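Local coordinates for ferric-siderophore receptor protein (Streptomyces coelicolor, PDB 2X4L) that probably binds ferric siderophores outside the cell membrane and hands them on for import, at residues A[84-88]-A[89-93]; A[286-290]-A[291-295]. One frame throughout, in Å; residues are numbered along the deposited sequence.

Interaction 1: residues A[84-88]-A[89-93]; sequences GDLDV and DKVTV
Asp87 draws its own chain round into a turn by offering two oxygens to the backbone that follows it. OD1 of its carboxylate faces the amide of Asp89, with OD1 and N 3.1 Å apart, and also meets Lys90 N at 3.3 Å. Lys90 N is shared with the backbone oxygen, Asp87 O, at 3.1 Å, and Asp87 O alone of the two takes Val91 N, at 3.3 Å and more nearly straight (161°). Together these bonds, all weak, make an Asx motif, within which the OD1 bond to Asp89 N is the Asx turn. The torsion that swings CG away from the backbone nitrogen (chi1 178°) lays the carboxylate beside its own carbonyl, so both acceptors serve the same turn. OD2 rests against Lys90 CB at 3.3 Å, and the two side chains cross at about a right angle; the lysine ammonium lies well beyond salt-bridge range.

Val88, Asp89 and Lys90 form the bend itself, with backbone angles close to those of a helix, and Asp89 CB lies 3.7 Å from Asp87 OD1. Val91 adds its methyls to its backbone bond: CG2 packs on Val88 O at 3.6 Å, while CG1 approaches Leu86 CG at 4.2 Å. Leu86 continues inward against Ala55 and Phe59 of helix 52-60, and Val88 touches Thr72 and Thr73. The chain then enters strand 92-95, an outermost strand of the parallel sheet, where Thr92 pairs through its backbone with Lys66 and Val68; Leu86, Val91 and Val93 all rest on Val68 of strand 67-69.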
# COMPACT_ATOMS: atom_id res chain seq x y z
N GLY A 84 -2.72 -1.42 10.14
CA GLY A 84 -4.21 -1.70 10.12
C GLY A 84 -4.68 -1.90 11.54
O GLY A 84 -4.40 -1.07 12.43
N ASP A 85 -5.39 -3.01 11.69
CA ASP A 85 -6.03 -3.29 12.98
C ASP A 85 -5.21 -4.33 13.76
O ASP A 85 -5.72 -4.79 14.77
CB ASP A 85 -7.51 -3.77 12.84
CG ASP A 85 -8.38 -2.69 12.29
OD1 ASP A 85 -8.25 -1.53 12.76
OD2 ASP A 85 -9.21 -3.03 11.38
N LEU A 86 -3.96 -4.65 13.35
CA LEU A 86 -3.15 -5.64 14.01
C LEU A 86 -3.01 -5.31 15.48
O LEU A 86 -2.96 -4.13 15.89
CB LEU A 86 -1.74 -5.57 13.33
CG LEU A 86 -0.81 -6.73 13.42
CD1 LEU A 86 -1.45 -7.85 12.61
CD2 LEU A 86 0.46 -6.28 12.74
N ASP A 87 -2.94 -6.35 16.33
CA ASP A 87 -2.52 -6.16 17.71
C ASP A 87 -1.02 -6.06 17.77
O ASP A 87 -0.30 -7.07 17.82
CB ASP A 87 -3.08 -7.31 18.59
CG ASP A 87 -2.65 -7.21 19.95
OD1 ASP A 87 -1.93 -6.21 20.37
OD2 ASP A 87 -3.08 -8.07 20.85
N VAL A 88 -0.56 -4.83 17.70
CA VAL A 88 0.90 -4.58 17.59
C VAL A 88 1.65 -4.94 18.87
O VAL A 88 2.86 -5.20 18.83
CB VAL A 88 1.21 -3.08 17.16
CG1 VAL A 88 0.58 -2.84 15.85
CG2 VAL A 88 0.82 -2.08 18.19
N ASP A 89 0.96 -5.01 20.02
CA ASP A 89 1.61 -5.46 21.27
C ASP A 89 1.86 -6.96 21.18
O ASP A 89 2.85 -7.44 21.75
CB ASP A 89 0.82 -5.10 22.54
CG ASP A 89 1.63 -5.48 23.81
OD1 ASP A 89 2.75 -4.86 24.01
OD2 ASP A 89 1.27 -6.47 24.54
N LYS A 90 0.94 -7.75 20.58
CA LYS A 90 1.09 -9.20 20.63
C LYS A 90 2.15 -9.72 19.71
O LYS A 90 2.91 -10.66 20.07
CB LYS A 90 -0.29 -9.80 20.35
CG LYS A 90 -0.28 -11.33 20.26
CD LYS A 90 -1.71 -11.84 19.96
CE LYS A 90 -1.83 -13.35 19.96
NZ LYS A 90 -1.30 -13.88 21.20
N VAL A 91 2.23 -9.14 18.54
CA VAL A 91 3.21 -9.65 17.58
C VAL A 91 4.60 -9.19 17.96
O VAL A 91 4.75 -8.27 18.74
CB VAL A 91 2.95 -9.02 16.17
CG1 VAL A 91 1.53 -9.47 15.58
CG2 VAL A 91 3.04 -7.54 16.13
N THR A 92 5.62 -9.91 17.49
CA THR A 92 6.99 -9.47 17.74
C THR A 92 7.42 -8.59 16.57
O THR A 92 7.38 -9.04 15.44
CB THR A 92 7.93 -10.71 17.81
OG1 THR A 92 7.57 -11.48 19.00
CG2 THR A 92 9.41 -10.26 17.89
N VAL A 93 7.83 -7.35 16.86
CA VAL A 93 8.28 -6.46 15.86
C VAL A 93 9.80 -6.70 15.66
O VAL A 93 10.62 -6.49 16.57
CB VAL A 93 8.03 -5.01 16.31
CG1 VAL A 93 8.58 -3.99 15.34
CG2 VAL A 93 6.51 -4.77 16.42

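Interaction 2: residues A[286-290]-A[291-295]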
# COMPACT_ATOMS: atom_id res chain seq x y z
N PRO A 286 -3.68 25.83 -5.14
CA PRO A 286 -5.13 26.00 -5.21
C PRO A 286 -5.87 24.89 -4.46
O PRO A 286 -6.83 25.16 -3.74
CB PRO A 286 -5.42 25.90 -6.71
CG PRO A 286 -4.17 26.36 -7.36
CD PRO A 286 -3.05 25.90 -6.47
N ALA A 287 -5.41 23.65 -4.64
CA ALA A 287 -6.01 22.50 -3.98
C ALA A 287 -5.81 22.56 -2.47
O ALA A 287 -6.73 22.26 -1.71
CB ALA A 287 -5.43 21.21 -4.54
N VAL A 288 -4.62 22.96 -2.04
CA VAL A 288 -4.35 23.05 -0.59
C VAL A 288 -5.19 24.18 0.07
O VAL A 288 -5.84 23.94 1.10
CB VAL A 288 -2.86 23.31 -0.37
CG1 VAL A 288 -2.54 23.48 1.09
CG2 VAL A 288 -2.10 22.13 -0.92
N LYS A 289 -5.27 25.30 -0.61
CA LYS A 289 -6.07 26.42 -0.11
C LYS A 289 -7.51 26.05 -0.07
O LYS A 289 -8.23 26.51 0.84
CB LYS A 289 -5.85 27.65 -0.99
CG LYS A 289 -4.49 28.33 -0.73
CD LYS A 289 -4.15 29.08 -2.01
CE LYS A 289 -4.51 30.50 -1.97
NZ LYS A 289 -3.96 30.98 -3.28
N ALA A 290 -7.98 25.24 -1.05
CA ALA A 290 -9.40 24.80 -1.05
C ALA A 290 -9.69 23.65 -0.08
O ALA A 290 -10.83 23.22 0.04
CB ALA A 290 -9.93 24.44 -2.50
N GLY A 291 -8.69 23.15 0.59
CA GLY A 291 -8.93 22.02 1.48
C GLY A 291 -9.18 20.70 0.77
O GLY A 291 -9.90 19.86 1.30
N GLN A 292 -8.71 20.54 -0.48
CA GLN A 292 -8.96 19.38 -1.34
C GLN A 292 -7.76 18.44 -1.39
O GLN A 292 -7.29 18.07 -2.43
CB GLN A 292 -9.42 19.85 -2.74
CG GLN A 292 -10.76 20.50 -2.59
CD GLN A 292 -11.32 21.14 -3.84
OE1 GLN A 292 -10.74 21.13 -4.92
NE2 GLN A 292 -12.50 21.71 -3.68
N VAL A 293 -7.22 18.12 -0.24
CA VAL A 293 -6.06 17.21 -0.07
C VAL A 293 -6.57 16.10 0.82
O VAL A 293 -7.13 16.30 1.92
CB VAL A 293 -4.90 17.95 0.58
CG1 VAL A 293 -3.68 17.01 0.76
CG2 VAL A 293 -4.43 19.19 -0.30
N ILE A 294 -6.31 14.86 0.39
CA ILE A 294 -6.56 13.70 1.19
C ILE A 294 -5.41 12.79 1.23
O ILE A 294 -4.39 13.03 0.53
CB ILE A 294 -7.80 12.92 0.65
CG1 ILE A 294 -7.62 12.41 -0.77
CG2 ILE A 294 -9.10 13.78 0.83
CD1 ILE A 294 -8.66 11.26 -1.13
N ALA A 295 -5.48 11.64 1.90
CA ALA A 295 -4.40 10.65 1.86
C ALA A 295 -4.45 9.77 0.63
O ALA A 295 -5.52 9.53 0.05
CB ALA A 295 -4.50 9.77 3.12
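Val288 and Val293 meet methyl to methyl, CG2 against CG2 at 3.8 Å, one valine on the last turn of a short helix and the other at the start of a strand. Their side chains cross obliquely, and in each the touching CG2 is the branch lying beside the residue's own backbone nitrogen. A second side-chain contact sits further back in the turn, where Gln292 CG passes 4.0 Å from Ala290 CB.

Two backbone bonds bring these side chains together. Gln292 N reaches back to Ala287 O at 2.9 Å, tilted only 21° from the carbonyl plane, whereas Gly291 N bonds Val288 O at 3.0 Å from well above the Val288 carbonyl plane, 66° out of it. With this nested pair, a 6→1 bond (Gln292 N to Ala287 O) enclosing a 5→2 bond (Gly291 N to Val288 O), and with Gly291 in the left-handed region of positive phi, the helix ends in a Schellman motif. That positive phi turns the side of Gly291 where a beta carbon would sit toward Ala290 O, a conformation that glycine, lacking the atom, accepts readily. Upstream, the bond of Ala290 N to Pro286 O, also 2.9 Å, holds the helical turn on which the cap is built.

Beyond the motif, strand 262-266 receives the emerging chain. Gln292 and Ile294 bond to Ile263 through the backbone, and Ile294 also to Met265, setting strand 293-296 parallel to it. Ala287 packs on Ile263 and Val293 on Met265, while Ile294 lies against Asn313 and Ala317 of helix 304-320.

Both contacts are short-range turns that deliver the chain into a parallel strand, but they solve the problem differently: interaction 1 uses an aspartate side chain and carbonyl, interaction 2 a glycine and hydrogen bonds that run from backbone to backbone. They belong to different sheets, the parallel one containing 92-95 and the mixed one containing 293-296, consistent with the two lobes usual for solute-binding proteins. Their centres lie 33 Å apart and their nearest atoms about 13 Å, without touching. Helix 304-320 connects the neighbourhoods, since Lys306 forms a salt bridge with Asp85 and Asn313 and Ala317 pack on Ile294. The siderophore of relatives binds between the lobes; neither turn can be assigned to that site here.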